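Local structure of putative thiosugar synthase (Amycolatopsis orientalis, 4N6F) at residues 20-25 with 79-84; 24-29 with 214-219; 28-33 with 49-54; 106-111 with 138-143. The protein probably forms a 2-thiosugar phosphate from a sugar phosphate and sulphur delivered by a carrier protein, using a TIM barrel related to the thiazole synthase ThiG. One frame throughout, in Å; residues are numbered along the deposited sequence.

Overall arrangement
From the N terminus, the chain first lays down a hairpin, and contact 1 sets its second strand, 20-22, against barrel strand 79-83, closing a loop of some fifty residues. Within that loop contact 3 closes a shorter one, bringing the turn after strand 26-28 up to strand 50-52. Contact 4 follows in series, pairing strands 108-111 and 138-143 across a single helix. Contact 2 starts from the same stretch as contact 1, sharing S24 and R25 with it, and runs to 214-219, so that it encloses contact 4 and joins the first barrel strand to the last. Contacts 2, 3 and 4 all meet the bound fructose 6-phosphate; contact 1 lies outside that pocket, where the hairpin meets the barrel.

Contact 1 (20-25 with 79-84); sequences REFRSR and TWIGTT
T79, the first residue of strand 79-83, receives R20 side-on: the guanidinium presents NE and NH2 together to one oxygen. The R20 NE to T79 OG1 bond is 2.8 Å long, and R20 NH2 to the same OG1 is also 2.8 Å, with the hydroxyl only 4° out of the guanidinium plane. Bends at chi2 and chi3 fold the arginine back so that the guanidinium edge meets the hydroxyl, the two side chains running antiparallel past one another. T79 OG1 has a third neighbour, a water 2.5 Å away, which donates to E21 O. The methyl of T79 serves the apolar half of the contact, its CG2 lying 4.1 Å from F22 CZ. Two residues on, I81 CG2 approaches F22 CZ at 4.4 Å, and the phenylalanine also packs on V50 of strand 50-52. Strands 20-22 and 79-83 cross at 86°, nearly at right angles, so side chains and a water join them and no backbone pairing forms. The hairpin 15-17/20-22 thus lies across the start of a barrel strand. Chemically, a cationic group here is held by a neutral hydroxyl, which its two N-H donors would probably polarise, while the methyl of the same threonine packs loosely against the phenylalanine.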
# COMPACT_ATOMS: atom_id res chain seq x y z
N ARG A 20 -15.54 -11.70 -21.84
CA ARG A 20 -15.06 -10.46 -21.20
C ARG A 20 -14.13 -10.76 -20.02
O ARG A 20 -14.52 -11.44 -19.07
CB ARG A 20 -16.24 -9.60 -20.74
CG ARG A 20 -17.15 -9.09 -21.85
CD ARG A 20 -16.41 -8.28 -22.91
NE ARG A 20 -15.50 -7.29 -22.31
CZ ARG A 20 -14.65 -6.53 -22.98
NH1 ARG A 20 -14.56 -6.60 -24.31
NH2 ARG A 20 -13.87 -5.67 -22.32
N GLU A 21 -12.91 -10.23 -20.10
CA GLU A 21 -11.91 -10.40 -19.06
C GLU A 21 -11.82 -9.16 -18.18
O GLU A 21 -11.82 -8.03 -18.69
CB GLU A 21 -10.55 -10.71 -19.70
CG GLU A 21 -10.54 -12.05 -20.42
CD GLU A 21 -9.27 -12.32 -21.21
OE1 GLU A 21 -8.69 -11.36 -21.76
OE2 GLU A 21 -8.86 -13.48 -21.28
N PHE A 22 -11.74 -9.37 -16.87
CA PHE A 22 -11.50 -8.31 -15.89
C PHE A 22 -10.06 -8.43 -15.43
O PHE A 22 -9.72 -9.42 -14.76
CB PHE A 22 -12.39 -8.46 -14.66
CG PHE A 22 -13.86 -8.28 -14.92
CD1 PHE A 22 -14.55 -9.16 -15.75
CD2 PHE A 22 -14.56 -7.26 -14.29
CE1 PHE A 22 -15.91 -8.99 -15.98
CE2 PHE A 22 -15.92 -7.10 -14.51
CZ PHE A 22 -16.60 -7.97 -15.36
N ARG A 23 -9.24 -7.44 -15.75
CA ARG A 23 -7.83 -7.42 -15.38
C ARG A 23 -7.46 -6.35 -14.35
O ARG A 23 -6.68 -6.61 -13.43
CB ARG A 23 -6.96 -7.19 -16.62
CG ARG A 23 -7.02 -8.29 -17.65
CD ARG A 23 -6.06 -7.99 -18.81
NE ARG A 23 -5.42 -9.21 -19.28
CZ ARG A 23 -5.95 -10.07 -20.15
NH1 ARG A 23 -7.16 -9.85 -20.67
NH2 ARG A 23 -5.28 -11.16 -20.51
N SER A 24 -7.97 -5.14 -14.54
CA SER A 24 -7.66 -4.03 -13.65
C SER A 24 -8.12 -4.36 -12.25
O SER A 24 -9.21 -4.88 -12.06
CB SER A 24 -8.37 -2.75 -14.09
OG SER A 24 -8.16 -2.52 -15.47
N ARG A 25 -7.27 -4.02 -11.29
CA ARG A 25 -7.50 -4.31 -9.89
C ARG A 25 -8.22 -3.18 -9.14
O ARG A 25 -8.48 -3.29 -7.95
CB ARG A 25 -6.16 -4.57 -9.22
CG ARG A 25 -5.37 -5.68 -9.87
CD ARG A 25 -6.07 -7.00 -9.60
NE ARG A 25 -5.44 -8.12 -10.28
CZ ARG A 25 -5.57 -9.38 -9.90
NH1 ARG A 25 -6.29 -9.71 -8.83
NH2 ARG A 25 -4.95 -10.33 -10.58
N THR A 79 -15.14 -3.39 -20.30
CA THR A 79 -16.33 -4.21 -20.11
C THR A 79 -17.41 -3.33 -19.49
O THR A 79 -17.18 -2.69 -18.46
CB THR A 79 -16.04 -5.40 -19.19
OG1 THR A 79 -15.04 -6.23 -19.79
CG2 THR A 79 -17.30 -6.23 -18.97
N TRP A 80 -18.58 -3.31 -20.12
CA TRP A 80 -19.70 -2.51 -19.61
C TRP A 80 -20.54 -3.33 -18.66
O TRP A 80 -20.91 -4.45 -18.97
CB TRP A 80 -20.60 -2.01 -20.76
CG TRP A 80 -19.96 -1.00 -21.67
CD1 TRP A 80 -18.66 -0.95 -22.06
CD2 TRP A 80 -20.62 0.09 -22.34
NE1 TRP A 80 -18.45 0.12 -22.91
CE2 TRP A 80 -19.65 0.77 -23.09
CE3 TRP A 80 -21.94 0.55 -22.35
CZ2 TRP A 80 -19.95 1.89 -23.87
CZ3 TRP A 80 -22.24 1.66 -23.13
CH2 TRP A 80 -21.24 2.32 -23.88
N ILE A 81 -20.84 -2.77 -17.49
CA ILE A 81 -21.70 -3.47 -16.56
C ILE A 81 -22.76 -2.51 -16.03
O ILE A 81 -22.50 -1.33 -15.81
CB ILE A 81 -20.91 -4.14 -15.40
CG1 ILE A 81 -20.38 -3.13 -14.38
CG2 ILE A 81 -19.76 -4.96 -15.97
CD1 ILE A 81 -20.00 -3.79 -13.07
N GLY A 82 -23.97 -3.02 -15.84
CA GLY A 82 -25.04 -2.22 -15.29
C GLY A 82 -24.99 -2.17 -13.78
O GLY A 82 -24.18 -2.84 -13.14
N THR A 83 -25.89 -1.37 -13.22
CA THR A 83 -25.97 -1.21 -11.78
C THR A 83 -27.42 -1.04 -11.32
O THR A 83 -28.28 -0.57 -12.08
CB THR A 83 -25.12 -0.00 -11.31
OG1 THR A 83 -25.30 0.18 -9.91
CG2 THR A 83 -25.53 1.27 -12.04
N THR A 84 -27.68 -1.45 -10.07
CA THR A 84 -28.97 -1.21 -9.41
C THR A 84 -28.82 -0.27 -8.21
O THR A 84 -29.74 -0.16 -7.39
CB THR A 84 -29.60 -2.52 -8.90
OG1 THR A 84 -28.81 -3.03 -7.82
CG2 THR A 84 -29.71 -3.56 -9.99
O HOH W 1 -12.76 -5.61 -18.92

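Contact 2 (24-29 with 214-219); sequences SRILVG and TLVNTA. With F6R (fructose -6-phosphate), chain F.
In this TIM barrel the first strand, 26-28, runs parallel to the last, 213-216, I26 level with T214, L27 with L215 and V28 with V216. The ladder alternates in direction: T214 N gives to R25 O, L27 N to T214 O at 2.8 Å, V216 N to L27 O, and G29 N to V216 O at 2.9 Å. On one face I26 CG2 meets V216 CG2 at 4.0 Å. On the other, L215 extends with CG anti to its backbone N (chi1 -171°), which sets L215 CG 3.9 Å from L27 CB and carries CD2 over G29 N. With an alanine at L215, L27 would probably lose its apolar neighbour and a gap would open beside G29. N217 ND2 donates to O5 of fructose 6-phosphate at 3.1 Å, its OD1 being taken by Y33 OH, while T218 grips phosphate O1P through its N and, at 2.6 Å, through OG1. The phosphate therefore sits at the start of helix 218-221, whose dipole would probably favour it. Outside the barrel wall, V28 packs on helix 36-46, T214 and I26 on helix 200-208, and V216 on helix 226-245; L215 continues the sheet through V193.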
# COMPACT_ATOMS: atom_id res chain seq x y z
N SER A 24 -7.97 -5.14 -14.54
CA SER A 24 -7.66 -4.03 -13.65
C SER A 24 -8.12 -4.36 -12.25
O SER A 24 -9.21 -4.88 -12.06
CB SER A 24 -8.37 -2.75 -14.09
OG SER A 24 -8.16 -2.52 -15.47
N ARG A 25 -7.27 -4.02 -11.29
CA ARG A 25 -7.50 -4.31 -9.89
C ARG A 25 -8.22 -3.18 -9.14
O ARG A 25 -8.48 -3.29 -7.95
CB ARG A 25 -6.16 -4.57 -9.22
CG ARG A 25 -5.37 -5.68 -9.87
CD ARG A 25 -6.07 -7.00 -9.60
NE ARG A 25 -5.44 -8.12 -10.28
CZ ARG A 25 -5.57 -9.38 -9.90
NH1 ARG A 25 -6.29 -9.71 -8.83
NH2 ARG A 25 -4.95 -10.33 -10.58
N ILE A 26 -8.50 -2.09 -9.85
CA ILE A 26 -9.29 -0.98 -9.32
C ILE A 26 -10.55 -0.86 -10.16
O ILE A 26 -10.48 -0.73 -11.39
CB ILE A 26 -8.52 0.35 -9.41
CG1 ILE A 26 -7.23 0.32 -8.58
CG2 ILE A 26 -9.39 1.50 -8.96
CD1 ILE A 26 -7.47 0.16 -7.08
N LEU A 27 -11.71 -0.95 -9.50
CA LEU A 27 -12.97 -0.58 -10.12
C LEU A 27 -13.33 0.80 -9.59
O LEU A 27 -13.09 1.10 -8.43
CB LEU A 27 -14.08 -1.58 -9.75
CG LEU A 27 -13.94 -3.03 -10.21
CD1 LEU A 27 -15.03 -3.89 -9.59
CD2 LEU A 27 -14.06 -3.15 -11.70
N VAL A 28 -13.90 1.64 -10.45
CA VAL A 28 -14.30 2.98 -10.05
C VAL A 28 -15.80 3.12 -10.12
O VAL A 28 -16.40 2.95 -11.18
CB VAL A 28 -13.64 4.06 -10.92
CG1 VAL A 28 -14.03 5.44 -10.41
CG2 VAL A 28 -12.13 3.91 -10.92
N GLY A 29 -16.41 3.43 -8.97
CA GLY A 29 -17.85 3.56 -8.87
C GLY A 29 -18.23 4.95 -9.31
O GLY A 29 -18.40 5.85 -8.49
N THR A 214 -10.47 -3.93 -5.71
CA THR A 214 -11.07 -2.95 -4.83
C THR A 214 -11.92 -2.00 -5.65
O THR A 214 -11.54 -1.61 -6.75
CB THR A 214 -9.97 -2.14 -4.12
OG1 THR A 214 -9.09 -3.04 -3.45
CG2 THR A 214 -10.56 -1.19 -3.10
N LEU A 215 -13.09 -1.64 -5.12
CA LEU A 215 -13.93 -0.64 -5.77
C LEU A 215 -13.84 0.62 -4.95
O LEU A 215 -14.07 0.61 -3.74
CB LEU A 215 -15.38 -1.10 -5.90
CG LEU A 215 -16.25 -0.19 -6.77
CD1 LEU A 215 -17.32 -0.99 -7.51
CD2 LEU A 215 -16.89 0.94 -5.99
N VAL A 216 -13.48 1.70 -5.60
CA VAL A 216 -13.35 2.98 -4.98
C VAL A 216 -14.25 4.00 -5.64
O VAL A 216 -14.54 3.90 -6.79
CB VAL A 216 -11.91 3.47 -4.96
CG1 VAL A 216 -11.05 2.46 -4.26
CG2 VAL A 216 -11.39 3.73 -6.34
N ASN A 217 -14.75 4.92 -4.84
CA ASN A 217 -15.56 6.04 -5.26
C ASN A 217 -15.26 7.34 -4.53
O ASN A 217 -14.61 8.19 -5.05
CB ASN A 217 -17.03 5.68 -5.12
CG ASN A 217 -17.96 6.82 -5.48
OD1 ASN A 217 -17.53 7.84 -5.90
ND2 ASN A 217 -19.21 6.62 -5.31
N THR A 218 -15.66 7.45 -3.28
CA THR A 218 -15.52 8.64 -2.49
C THR A 218 -14.06 9.10 -2.30
O THR A 218 -13.80 10.24 -2.30
CB THR A 218 -16.20 8.51 -1.12
OG1 THR A 218 -17.57 8.31 -1.29
CG2 THR A 218 -16.00 9.71 -0.29
N ALA A 219 -13.14 8.18 -2.12
CA ALA A 219 -11.72 8.51 -1.95
C ALA A 219 -11.11 9.34 -3.09
O ALA A 219 -10.20 10.14 -2.87
CB ALA A 219 -10.90 7.25 -1.77
C1 F6R F . -22.18 0.68 -6.01
C2 F6R F . -21.42 1.98 -5.96
C3 F6R F . -21.28 2.79 -4.70
C4 F6R F . -20.24 2.11 -3.81
C5 F6R F . -19.74 3.05 -2.71
C6 F6R F . -18.38 2.62 -2.19
O2 F6R F . -20.84 2.38 -6.97
O3 F6R F . -22.51 2.96 -3.97
O4 F6R F . -20.82 0.95 -3.20
O5 F6R F . -19.64 4.39 -3.17
O6 F6R F . -18.06 3.43 -1.07
P F6R F . -17.06 4.67 -1.14
O1P F6R F . -17.88 5.74 -1.80
O2P F6R F . -15.87 4.24 -1.96
O3P F6R F . -16.71 4.85 0.31
O HOH W 2 -7.24 -3.41 -5.52

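Contact 3 (28-33 with 49-54); sequences VGIEQY and DVFITT. With F6R (fructose -6-phosphate), chain F.
I30 and I52 anchor the loop that follows the first TIM-barrel strand against strand 50-52, at a seam where direct hydrogen bonds give way to water. The packing is tight here. With CG1 held between its backbone N and carbonyl carbon (chi1 58°), I30 drives CD1 to 3.6 Å from F51 CE1, crossing the phenylalanine side chain at about a right angle. I52 answers from the other strand, its CD1 3.5 Å from V28 O. Two waters fill in for the missing backbone bonds: one links V28 O, V50 O and I52 N, the other V28 N and V50 O. The pocket side belongs to E31. E31 OE1 lies 3.8 Å from I52 CG2 and 2.7 Å from O2 of fructose 6-phosphate, while OE2 is held by T83 OG1 and S85 OG and more weakly by K110 NZ. With an alanine here, T83 and S85 would probably lose their shared carboxylate partner, K110 its nearby counter-charge, and the sugar the acid beside its O2. Toward solvent the contact thins to E31 CB against T54 CG2, 4.0 Å apart, with T54 exposed; after E31 in the loop, Q32 is exposed and poorly ordered. A type I turn from I30 to Y33 ends the segment, closed by Y33 N to I30 O, and the tyrosine ring folds back until I30 CA stands 3.6 Å above the centre of one face.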
# COMPACT_ATOMS: atom_id res chain seq x y z
N VAL A 28 -13.90 1.64 -10.45
CA VAL A 28 -14.30 2.98 -10.05
C VAL A 28 -15.80 3.12 -10.12
O VAL A 28 -16.40 2.95 -11.18
CB VAL A 28 -13.64 4.06 -10.92
CG1 VAL A 28 -14.03 5.44 -10.41
CG2 VAL A 28 -12.13 3.91 -10.92
N GLY A 29 -16.41 3.43 -8.97
CA GLY A 29 -17.85 3.56 -8.87
C GLY A 29 -18.23 4.95 -9.31
O GLY A 29 -18.40 5.85 -8.49
N ILE A 30 -18.37 5.11 -10.62
CA ILE A 30 -18.59 6.42 -11.25
C ILE A 30 -20.06 6.78 -11.42
O ILE A 30 -20.36 7.90 -11.82
CB ILE A 30 -17.98 6.47 -12.68
CG1 ILE A 30 -18.58 5.38 -13.57
CG2 ILE A 30 -16.46 6.36 -12.63
CD1 ILE A 30 -18.42 5.64 -15.05
N GLU A 31 -20.97 5.85 -11.13
CA GLU A 31 -22.35 5.98 -11.62
C GLU A 31 -23.06 7.28 -11.20
O GLU A 31 -23.97 7.72 -11.90
CB GLU A 31 -23.22 4.73 -11.29
CG GLU A 31 -23.35 4.32 -9.83
CD GLU A 31 -22.53 3.07 -9.49
OE1 GLU A 31 -21.28 3.18 -9.51
OE2 GLU A 31 -23.11 2.00 -9.18
N GLN A 32 -22.61 7.92 -10.12
CA GLN A 32 -23.18 9.19 -9.67
C GLN A 32 -22.46 10.44 -10.21
O GLN A 32 -22.94 11.55 -10.04
CB GLN A 32 -23.21 9.24 -8.14
CG GLN A 32 -24.14 8.20 -7.53
CD GLN A 32 -24.43 8.47 -6.06
OE1 GLN A 32 -23.52 8.79 -5.29
NE2 GLN A 32 -25.70 8.34 -5.68
N TYR A 33 -21.32 10.25 -10.86
CA TYR A 33 -20.52 11.36 -11.39
C TYR A 33 -21.25 11.93 -12.61
O TYR A 33 -21.65 11.16 -13.49
CB TYR A 33 -19.14 10.87 -11.84
CG TYR A 33 -18.21 10.25 -10.80
CD1 TYR A 33 -18.68 9.72 -9.59
CD2 TYR A 33 -16.85 10.14 -11.06
CE1 TYR A 33 -17.82 9.14 -8.67
CE2 TYR A 33 -15.98 9.56 -10.15
CZ TYR A 33 -16.47 9.06 -8.96
OH TYR A 33 -15.59 8.49 -8.06
N ASP A 49 -10.67 -1.01 -16.36
CA ASP A 49 -11.20 -1.67 -17.56
C ASP A 49 -12.67 -2.07 -17.45
O ASP A 49 -13.18 -2.81 -18.30
CB ASP A 49 -10.33 -2.89 -17.94
CG ASP A 49 -10.41 -4.03 -16.91
OD1 ASP A 49 -11.26 -4.01 -15.99
OD2 ASP A 49 -9.59 -4.97 -17.03
N VAL A 50 -13.35 -1.58 -16.42
CA VAL A 50 -14.78 -1.80 -16.25
C VAL A 50 -15.49 -0.45 -16.29
O VAL A 50 -15.09 0.48 -15.60
CB VAL A 50 -15.09 -2.52 -14.92
CG1 VAL A 50 -16.58 -2.53 -14.62
CG2 VAL A 50 -14.56 -3.95 -14.96
N PHE A 51 -16.54 -0.34 -17.09
CA PHE A 51 -17.31 0.88 -17.22
C PHE A 51 -18.69 0.64 -16.62
O PHE A 51 -19.49 -0.07 -17.20
CB PHE A 51 -17.42 1.27 -18.70
CG PHE A 51 -18.27 2.48 -18.96
CD1 PHE A 51 -18.01 3.68 -18.33
CD2 PHE A 51 -19.34 2.42 -19.86
CE1 PHE A 51 -18.80 4.80 -18.56
CE2 PHE A 51 -20.14 3.53 -20.10
CZ PHE A 51 -19.86 4.73 -19.45
N ILE A 52 -18.95 1.22 -15.48
CA ILE A 52 -20.20 1.00 -14.80
C ILE A 52 -21.18 2.01 -15.32
O ILE A 52 -21.01 3.16 -15.13
CB ILE A 52 -20.05 1.10 -13.28
CG1 ILE A 52 -19.22 -0.04 -12.74
CG2 ILE A 52 -21.41 1.07 -12.63
CD1 ILE A 52 -18.57 0.26 -11.44
N THR A 53 -22.19 1.54 -16.00
CA THR A 53 -23.03 2.38 -16.79
C THR A 53 -24.49 2.42 -16.42
O THR A 53 -25.08 1.46 -16.04
CB THR A 53 -22.87 2.07 -18.26
OG1 THR A 53 -23.46 3.11 -19.02
CG2 THR A 53 -23.52 0.80 -18.61
N THR A 54 -25.03 3.62 -16.54
CA THR A 54 -26.43 3.93 -16.37
C THR A 54 -27.10 4.33 -17.69
O THR A 54 -28.11 4.95 -17.71
CB THR A 54 -26.64 5.04 -15.32
OG1 THR A 54 -25.86 6.17 -15.67
CG2 THR A 54 -26.18 4.58 -13.98
C1 F6R F . -22.18 0.68 -6.01
C2 F6R F . -21.42 1.98 -5.96
C3 F6R F . -21.28 2.79 -4.70
C4 F6R F . -20.24 2.11 -3.81
C5 F6R F . -19.74 3.05 -2.71
C6 F6R F . -18.38 2.62 -2.19
O2 F6R F . -20.84 2.38 -6.97
O3 F6R F . -22.51 2.96 -3.97
O4 F6R F . -20.82 0.95 -3.20
O5 F6R F . -19.64 4.39 -3.17
O6 F6R F . -18.06 3.43 -1.07
P F6R F . -17.06 4.67 -1.14
O1P F6R F . -17.88 5.74 -1.80
O2P F6R F . -15.87 4.24 -1.96
O3P F6R F . -16.71 4.85 0.31
O HOH W 3 -16.79 2.42 -14.17
O HOH W 4 -13.78 0.52 -13.17

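Contact 4 (106-111 with 138-143); sequences IEILKL and ELLPFI. With F6R (fructose -6-phosphate), chain F.
The ring of F142, whose backbone N makes a weak bond to L111 O, is the one aromatic group of this strand pair. F142 CE2 comes 3.8 Å from O4 of fructose 6-phosphate at an oblique angle, and D112, R114, P120, R162 and M164 pack around the ring. Between these strands the backbone ladder is parallel: E138 N binds E107 O, L109 N binds E138 O, and L140 N reaches L109 O at 2.9 Å. The bond from L111 N to L140 O differs, the donor standing 53° above the carbonyl plane, and R162 NH2 also reaches that oxygen. On the face toward helices 90-104 and 122-134, L109 and L139 run alongside in a common direction, CD2 to CD2 3.8 Å; L111 crosses L139, and L111 CD2 meets P141 CB at 4.2 Å. The face toward the barrel interior carries I108, with CG2 3.8 Å from L140 CD1, and K110. The lysine runs straight from its backbone and bends only at chi4 (-79°), which delivers K110 NZ to C1 of the sugar in a 1.5 Å covalent bond. That is a single-bond length, with the ketone kept at C2, as in an aminoketone that could follow from a first-formed Schiff base; ThiG-type enzymes use a Schiff-base lysine. Strand 108-111, helix 122-134 and strand 138-143 form the beta-alpha-beta crossover unit typical of a TIM barrel, the substrate-bearing lysine projecting from the first strand.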
# COMPACT_ATOMS: atom_id res chain seq x y z
N ILE A 106 -27.20 -5.86 -21.90
CA ILE A 106 -26.14 -6.04 -20.91
C ILE A 106 -26.62 -7.04 -19.85
O ILE A 106 -27.68 -6.84 -19.25
CB ILE A 106 -25.75 -4.71 -20.25
CG1 ILE A 106 -24.92 -3.88 -21.23
CG2 ILE A 106 -24.95 -4.94 -18.97
CD1 ILE A 106 -24.74 -2.43 -20.81
N GLU A 107 -25.84 -8.09 -19.65
CA GLU A 107 -26.21 -9.17 -18.72
C GLU A 107 -25.34 -9.21 -17.45
O GLU A 107 -25.62 -9.99 -16.55
CB GLU A 107 -26.16 -10.53 -19.45
CG GLU A 107 -27.47 -10.86 -20.18
CD GLU A 107 -27.32 -11.93 -21.26
OE1 GLU A 107 -26.40 -11.83 -22.10
OE2 GLU A 107 -28.15 -12.87 -21.28
N ILE A 108 -24.31 -8.38 -17.37
CA ILE A 108 -23.48 -8.32 -16.17
C ILE A 108 -23.92 -7.14 -15.31
O ILE A 108 -24.01 -6.01 -15.80
CB ILE A 108 -22.00 -8.17 -16.50
CG1 ILE A 108 -21.55 -9.28 -17.45
CG2 ILE A 108 -21.16 -8.20 -15.22
CD1 ILE A 108 -20.22 -8.98 -18.11
N LEU A 109 -24.12 -7.41 -14.02
CA LEU A 109 -24.81 -6.49 -13.14
C LEU A 109 -24.13 -6.27 -11.79
O LEU A 109 -23.86 -7.22 -11.05
CB LEU A 109 -26.23 -6.99 -12.89
CG LEU A 109 -27.14 -6.05 -12.09
CD1 LEU A 109 -27.57 -4.86 -12.94
CD2 LEU A 109 -28.35 -6.80 -11.56
N LYS A 110 -23.88 -5.00 -11.49
CA LYS A 110 -23.47 -4.57 -10.16
C LYS A 110 -24.75 -4.49 -9.37
O LYS A 110 -25.56 -3.60 -9.56
CB LYS A 110 -22.71 -3.24 -10.27
CG LYS A 110 -22.37 -2.57 -8.96
CD LYS A 110 -21.58 -1.29 -9.21
CE LYS A 110 -21.18 -0.57 -7.92
NZ LYS A 110 -22.33 0.19 -7.41
N LEU A 111 -24.97 -5.48 -8.51
CA LEU A 111 -26.23 -5.63 -7.80
C LEU A 111 -26.12 -5.04 -6.42
O LEU A 111 -25.29 -5.48 -5.60
CB LEU A 111 -26.63 -7.10 -7.72
CG LEU A 111 -27.88 -7.43 -6.90
CD1 LEU A 111 -29.12 -6.80 -7.51
CD2 LEU A 111 -28.03 -8.94 -6.81
N GLU A 138 -25.58 -12.29 -14.88
CA GLU A 138 -24.30 -12.48 -14.21
C GLU A 138 -24.16 -11.38 -13.16
O GLU A 138 -24.29 -10.21 -13.49
CB GLU A 138 -23.17 -12.44 -15.22
CG GLU A 138 -23.16 -13.62 -16.20
CD GLU A 138 -22.55 -14.90 -15.62
OE1 GLU A 138 -22.63 -15.94 -16.31
OE2 GLU A 138 -21.96 -14.89 -14.51
N LEU A 139 -23.89 -11.76 -11.91
CA LEU A 139 -24.07 -10.86 -10.78
C LEU A 139 -22.83 -10.63 -9.96
O LEU A 139 -22.09 -11.57 -9.67
CB LEU A 139 -25.17 -11.37 -9.85
CG LEU A 139 -26.53 -11.62 -10.49
CD1 LEU A 139 -27.47 -12.16 -9.44
CD2 LEU A 139 -27.11 -10.36 -11.12
N LEU A 140 -22.64 -9.37 -9.57
CA LEU A 140 -21.66 -8.95 -8.59
C LEU A 140 -22.41 -8.21 -7.47
O LEU A 140 -22.56 -6.98 -7.50
CB LEU A 140 -20.61 -8.04 -9.23
CG LEU A 140 -19.65 -8.70 -10.23
CD1 LEU A 140 -20.22 -8.76 -11.63
CD2 LEU A 140 -18.33 -7.94 -10.28
N PRO A 141 -22.91 -8.98 -6.48
CA PRO A 141 -23.63 -8.41 -5.34
C PRO A 141 -22.71 -7.83 -4.27
O PRO A 141 -21.56 -8.23 -4.15
CB PRO A 141 -24.44 -9.59 -4.80
CG PRO A 141 -23.74 -10.81 -5.28
CD PRO A 141 -22.94 -10.46 -6.48
N PHE A 142 -23.26 -6.90 -3.50
CA PHE A 142 -22.56 -6.21 -2.41
C PHE A 142 -23.18 -6.71 -1.11
O PHE A 142 -24.41 -6.70 -0.96
CB PHE A 142 -22.77 -4.70 -2.57
CG PHE A 142 -21.89 -3.83 -1.71
CD1 PHE A 142 -20.65 -4.25 -1.27
CD2 PHE A 142 -22.29 -2.55 -1.41
CE1 PHE A 142 -19.84 -3.42 -0.50
CE2 PHE A 142 -21.50 -1.71 -0.63
CZ PHE A 142 -20.27 -2.14 -0.18
N ILE A 143 -22.33 -7.18 -0.19
CA ILE A 143 -22.78 -7.67 1.11
C ILE A 143 -21.90 -7.19 2.25
O ILE A 143 -20.72 -6.85 2.06
CB ILE A 143 -22.85 -9.22 1.17
CG1 ILE A 143 -21.47 -9.86 0.97
CG2 ILE A 143 -23.83 -9.76 0.14
CD1 ILE A 143 -21.38 -11.29 1.44
C1 F6R F . -22.18 0.68 -6.01
C2 F6R F . -21.42 1.98 -5.96
C3 F6R F . -21.28 2.79 -4.70
C4 F6R F . -20.24 2.11 -3.81
C5 F6R F . -19.74 3.05 -2.71
C6 F6R F . -18.38 2.62 -2.19
O2 F6R F . -20.84 2.38 -6.97
O3 F6R F . -22.51 2.96 -3.97
O4 F6R F . -20.82 0.95 -3.20
O5 F6R F . -19.64 4.39 -3.17
O6 F6R F . -18.06 3.43 -1.07
P F6R F . -17.06 4.67 -1.14
O1P F6R F . -17.88 5.74 -1.80
O2P F6R F . -15.87 4.24 -1.96
O3P F6R F . -16.71 4.85 0.31